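Side-chain contacts in glutaredoxin 1 (Francisella tularensis subsp. tularensis, PDB 3MSZ), which probably reduces protein disulfides as a small thioredoxin-fold redox protein of the glutaredoxin family, and binds glutathione: residues Lys21-Phe24 with Asn28-Phe31; Val55-Pro58 with Pro63-Phe66. All coordinates share one frame; numbering follows the deposited sequence.

Interaction 1. Residues Lys21-Phe24 with Asn28-Phe31; sequences KQWF and NIAF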
loop_
_atom_site.group_PDB
_atom_site.type_symbol
_atom_site.label_atom_id
_atom_site.label_comp_id
_atom_site.label_asym_id
_atom_site.label_seq_id
_atom_site.Cartn_x
_atom_site.Cartn_y
_atom_site.Cartn_z
ATOM N N LYS A 21 0.512 2.016 7.939
ATOM C CA LYS A 21 -0.184 3.280 8.281
ATOM C C LYS A 21 0.540 4.018 9.398
ATOM O O LYS A 21 0.735 5.231 9.339
ATOM C CB LYS A 21 -1.628 3.003 8.692
ATOM C CG LYS A 21 -2.487 2.521 7.527
ATOM C CD LYS A 21 -3.952 2.347 7.920
ATOM C CE LYS A 21 -4.178 0.978 8.554
ATOM N NZ LYS A 21 -5.614 0.759 8.922
ATOM N N GLN A 22 0.920 3.274 10.430
ATOM C CA GLN A 22 1.657 3.845 11.546
ATOM C C GLN A 22 2.936 4.530 11.086
ATOM O O GLN A 22 3.306 5.588 11.604
ATOM C CB GLN A 22 2.022 2.738 12.526
ATOM C CG GLN A 22 2.845 3.225 13.673
ATOM C CD GLN A 22 3.175 2.091 14.656
ATOM O OE1 GLN A 22 2.603 2.007 15.738
ATOM N NE2 GLN A 22 4.089 1.220 14.261
ATOM N N TRP A 23 3.615 3.934 10.107
ATOM C CA TRP A 23 4.825 4.552 9.578
ATOM C C TRP A 23 4.529 5.927 8.955
ATOM O O TRP A 23 5.248 6.909 9.185
ATOM C CB TRP A 23 5.516 3.642 8.548
ATOM C CG TRP A 23 6.868 4.174 8.124
ATOM C CD1 TRP A 23 8.077 3.952 8.752
ATOM C CD2 TRP A 23 7.151 5.053 7.020
ATOM N NE1 TRP A 23 9.083 4.626 8.094
ATOM C CE2 TRP A 23 8.551 5.300 7.024
ATOM C CE3 TRP A 23 6.366 5.649 6.029
ATOM C CZ2 TRP A 23 9.186 6.115 6.059
ATOM C CZ3 TRP A 23 7.004 6.472 5.065
ATOM C CH2 TRP A 23 8.398 6.697 5.100
ATOM N N PHE A 24 3.491 5.989 8.133
ATOM C CA PHE A 24 3.113 7.251 7.505
ATOM C C PHE A 24 2.706 8.274 8.561
ATOM O O PHE A 24 3.131 9.434 8.506
ATOM C CB PHE A 24 2.001 7.030 6.474
ATOM C CG PHE A 24 2.499 6.377 5.206
ATOM C CD1 PHE A 24 3.354 7.070 4.347
ATOM C CD2 PHE A 24 2.145 5.079 4.887
ATOM C CE1 PHE A 24 3.855 6.475 3.182
ATOM C CE2 PHE A 24 2.619 4.478 3.714
ATOM C CZ PHE A 24 3.487 5.183 2.867
ATOM N N ASN A 28 4.066 12.069 9.781
ATOM C CA ASN A 28 3.138 13.117 9.412
ATOM C C ASN A 28 2.866 13.147 7.908
ATOM O O ASN A 28 2.841 14.217 7.286
ATOM C CB ASN A 28 3.671 14.469 9.860
ATOM C CG ASN A 28 2.591 15.525 9.873
ATOM O OD1 ASN A 28 1.467 15.242 10.287
ATOM N ND2 ASN A 28 2.911 16.741 9.392
ATOM N N ILE A 29 2.675 11.968 7.325
ATOM C CA ILE A 29 2.361 11.861 5.907
ATOM C C ILE A 29 0.911 11.401 5.781
ATOM O O ILE A 29 0.548 10.336 6.273
ATOM C CB ILE A 29 3.343 10.895 5.203
ATOM C CG1 ILE A 29 4.754 11.486 5.240
ATOM C CG2 ILE A 29 2.891 10.580 3.754
ATOM C CD1 ILE A 29 5.823 10.533 4.736
ATOM N N ALA A 30 0.070 12.229 5.171
ATOM C CA ALA A 30 -1.331 11.862 4.972
ATOM C C ALA A 30 -1.453 10.797 3.896
ATOM O O ALA A 30 -0.604 10.680 3.038
ATOM C CB ALA A 30 -2.165 13.089 4.585
ATOM N N PHE A 31 -2.520 10.017 3.942
ATOM C CA PHE A 31 -2.704 8.952 2.963
ATOM C C PHE A 31 -4.191 8.686 2.842
ATOM O O PHE A 31 -4.961 8.999 3.761
ATOM C CB PHE A 31 -1.978 7.667 3.393
ATOM C CG PHE A 31 -2.400 7.144 4.757
ATOM C CD1 PHE A 31 -1.690 7.495 5.909
ATOM C CD2 PHE A 31 -3.521 6.329 4.891
ATOM C CE1 PHE A 31 -2.086 7.019 7.167
ATOM C CE2 PHE A 31 -3.933 5.850 6.156
ATOM C CZ PHE A 31 -3.214 6.188 7.287
#
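Ile29 N donates to Phe24 O across 2.8 Å, with a nearly straight N-H...O angle of 165°. The donor sits above the carbonyl plane. This is the outer bond of a Schellman motif that ends the helix. Asn28, with positive phi, is its C-prime residue. The chain then turns back along the helix, and the side chains of Ile29 and Phe31 both start out toward it.

Ile29 CG2 meets Phe24 CD1 at 3.6 Å, the two side chains slanting past each other. With CG1 beside the backbone N (chi1 -65°), the other branch of Ile29 extends to CD1, which lies 4.2 Å from Trp23 CZ3. Trp23 also puts CE3 3.7 Å above one face of the Phe24 ring, toward its rim. Phe31 CD1 packs on Phe24 CB at 3.8 Å. The far end of the Phe31 ring lies across the Lys21 chain at about a right angle, with CZ 3.7 Å from Lys21 CG. The Lys21 side chain meets the ring with its methylenes CB, CG and CD; its NZ forms a salt bridge with Glu33.

The contact joins the end of helix 15-26 to the loop that leads into strand 32-35. Phe24, Ile29 and Phe31 all touch Val6 of strand 6-10, while Trp23 packs against helices 75-80 and 82-85.

Interaction 2. Residues Val55-Pro58 with Pro63-Phe66; sequences VIFP and PQIF
Val55 CG1 meets the outer end of the Phe66 ring, 4.0 Å from CZ. The methyl comes in at the ring edge, near its plane. Phe66 CE1 is almost as close to the same methyl, which abuts the CE1-CZ side of the ring. Chi1 of Val55 is -64°, which sets CG1 beside the backbone N and turns this branch to the phenylalanine. The Phe66 ring reaches from the strand toward the loop.

The second touch is between Phe57 and Gln64. Phe57 CZ approaches the terminal amide of Gln64, with the ring and amide planes 74° apart. Phe57 CG stands between the backbone N and the carbonyl carbon (chi1 60°), and the ring projects from the loop with CZ leading. The Gln64 chain leaves the strand toward the loop and folds at chi2, which brings the amide obliquely up to the end of that ring. The amide is probably turned over in the model, so this touch is read as packing.

The backbones stay well apart: the nearest CA atoms, those of Val55 and Phe66, are 8.9 Å from each other. The contact is made by side-chain ends alone. Pro63, which follows a cis peptide bond, lies in the glutathione pocket. This cis-proline is a hallmark of the thioredoxin fold.

His71 of strand 70-73 meets both phenylalanine rings and touches Val55 and Gln64. Met49 of helix 39-50 packs on Val55 and Phe66. The contact lays the loop before strand 64-67 against the sheet, next to that helix.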
loop_
_atom_site.group_PDB
_atom_site.type_symbol
_atom_site.label_atom_id
_atom_site.label_comp_id
_atom_site.label_asym_id
_atom_site.label_seq_id
_atom_site.Cartn_x
_atom_site.Cartn_y
_atom_site.Cartn_z
ATOM N N VAL A 55 1.369 -2.246 -11.272
ATOM C CA VAL A 55 2.115 -2.871 -10.176
ATOM C C VAL A 55 3.448 -3.364 -10.703
ATOM O O VAL A 55 3.635 -3.536 -11.926
ATOM C CB VAL A 55 1.321 -4.011 -9.463
ATOM C CG1 VAL A 55 0.064 -3.451 -8.776
ATOM C CG2 VAL A 55 0.987 -5.179 -10.434
ATOM N N ILE A 56 4.401 -3.555 -9.803
ATOM C CA ILE A 56 5.756 -3.902 -10.242
ATOM C C ILE A 56 6.048 -5.366 -9.987
ATOM O O ILE A 56 7.114 -5.880 -10.352
ATOM C CB ILE A 56 6.810 -2.994 -9.570
ATOM C CG1 ILE A 56 6.736 -3.120 -8.035
ATOM C CG2 ILE A 56 6.553 -1.557 -9.980
ATOM C CD1 ILE A 56 7.749 -2.249 -7.277
ATOM N N PHE A 57 5.094 -6.018 -9.328
ATOM C CA PHE A 57 5.117 -7.444 -9.143
ATOM C C PHE A 57 3.653 -7.903 -8.947
ATOM O O PHE A 57 2.773 -7.094 -8.684
ATOM C CB PHE A 57 6.044 -7.850 -7.976
ATOM C CG PHE A 57 5.651 -7.262 -6.634
ATOM C CD1 PHE A 57 6.352 -6.167 -6.096
ATOM C CD2 PHE A 57 4.594 -7.811 -5.897
ATOM C CE1 PHE A 57 5.994 -5.618 -4.838
ATOM C CE2 PHE A 57 4.244 -7.292 -4.632
ATOM C CZ PHE A 57 4.932 -6.189 -4.101
ATOM N N PRO A 58 3.385 -9.198 -9.111
ATOM C CA PRO A 58 1.979 -9.630 -9.021
ATOM C C PRO A 58 1.561 -9.669 -7.577
ATOM O O PRO A 58 2.241 -10.337 -6.794
ATOM C CB PRO A 58 2.009 -11.042 -9.636
ATOM C CG PRO A 58 3.390 -11.528 -9.373
ATOM C CD PRO A 58 4.302 -10.307 -9.426
ATOM N N PRO A 63 -0.753 -5.109 3.110
ATOM C CA PRO A 63 -1.061 -3.868 2.390
ATOM C C PRO A 63 -0.371 -3.770 1.015
ATOM O O PRO A 63 0.645 -4.424 0.772
ATOM C CB PRO A 63 -0.496 -2.791 3.330
ATOM C CG PRO A 63 0.700 -3.468 3.903
ATOM C CD PRO A 63 0.300 -4.899 4.127
ATOM N N GLN A 64 -0.944 -2.942 0.142
ATOM C CA GLN A 64 -0.291 -2.487 -1.088
ATOM C C GLN A 64 -0.270 -0.964 -1.068
ATOM O O GLN A 64 -1.311 -0.299 -0.946
ATOM C CB GLN A 64 -0.986 -3.008 -2.368
ATOM C CG GLN A 64 -0.916 -4.555 -2.538
ATOM C CD GLN A 64 0.512 -5.131 -2.541
ATOM O OE1 GLN A 64 0.749 -6.270 -2.104
ATOM N NE2 GLN A 64 1.462 -4.347 -3.015
ATOM N N ILE A 65 0.934 -0.419 -1.216
ATOM C CA ILE A 65 1.162 1.004 -1.085
ATOM C C ILE A 65 1.581 1.626 -2.422
ATOM O O ILE A 65 2.489 1.121 -3.101
ATOM C CB ILE A 65 2.280 1.240 -0.048
ATOM C CG1 ILE A 65 1.850 0.660 1.306
ATOM C CG2 ILE A 65 2.632 2.743 0.035
ATOM C CD1 ILE A 65 2.999 0.380 2.239
ATOM N N PHE A 66 0.891 2.694 -2.818
ATOM C CA PHE A 66 1.285 3.465 -3.996
ATOM C C PHE A 66 1.643 4.894 -3.584
ATOM O O PHE A 66 0.960 5.517 -2.770
ATOM C CB PHE A 66 0.174 3.487 -5.039
ATOM C CG PHE A 66 -0.242 2.123 -5.513
ATOM C CD1 PHE A 66 0.149 1.650 -6.751
ATOM C CD2 PHE A 66 -1.032 1.308 -4.710
ATOM C CE1 PHE A 66 -0.246 0.366 -7.197
ATOM C CE2 PHE A 66 -1.439 0.044 -5.155
ATOM C CZ PHE A 66 -1.042 -0.419 -6.394
#

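In the fold
Interactions 1 and 2 lie on opposite sides of the chain's centre, with their own centres about 17 Å apart. Interaction 1 is a surface contact at a helix end; interaction 2 is partly buried and nearer the middle. The first combines a backbone capping bond with apolar packing and buries more area. The second relies on side chains alone. They meet where Phe24 CZ packs on Ile65 CG2 at 3.8 Å, joining helix 15-26 to strand 64-67. Phe24 and Ile65 both touch Leu78 of helix 75-80, whereas Val55 and Phe66 pack against helix 39-50. Interaction 2 includes a glutathione-pocket residue, while interaction 1 lies away from that site.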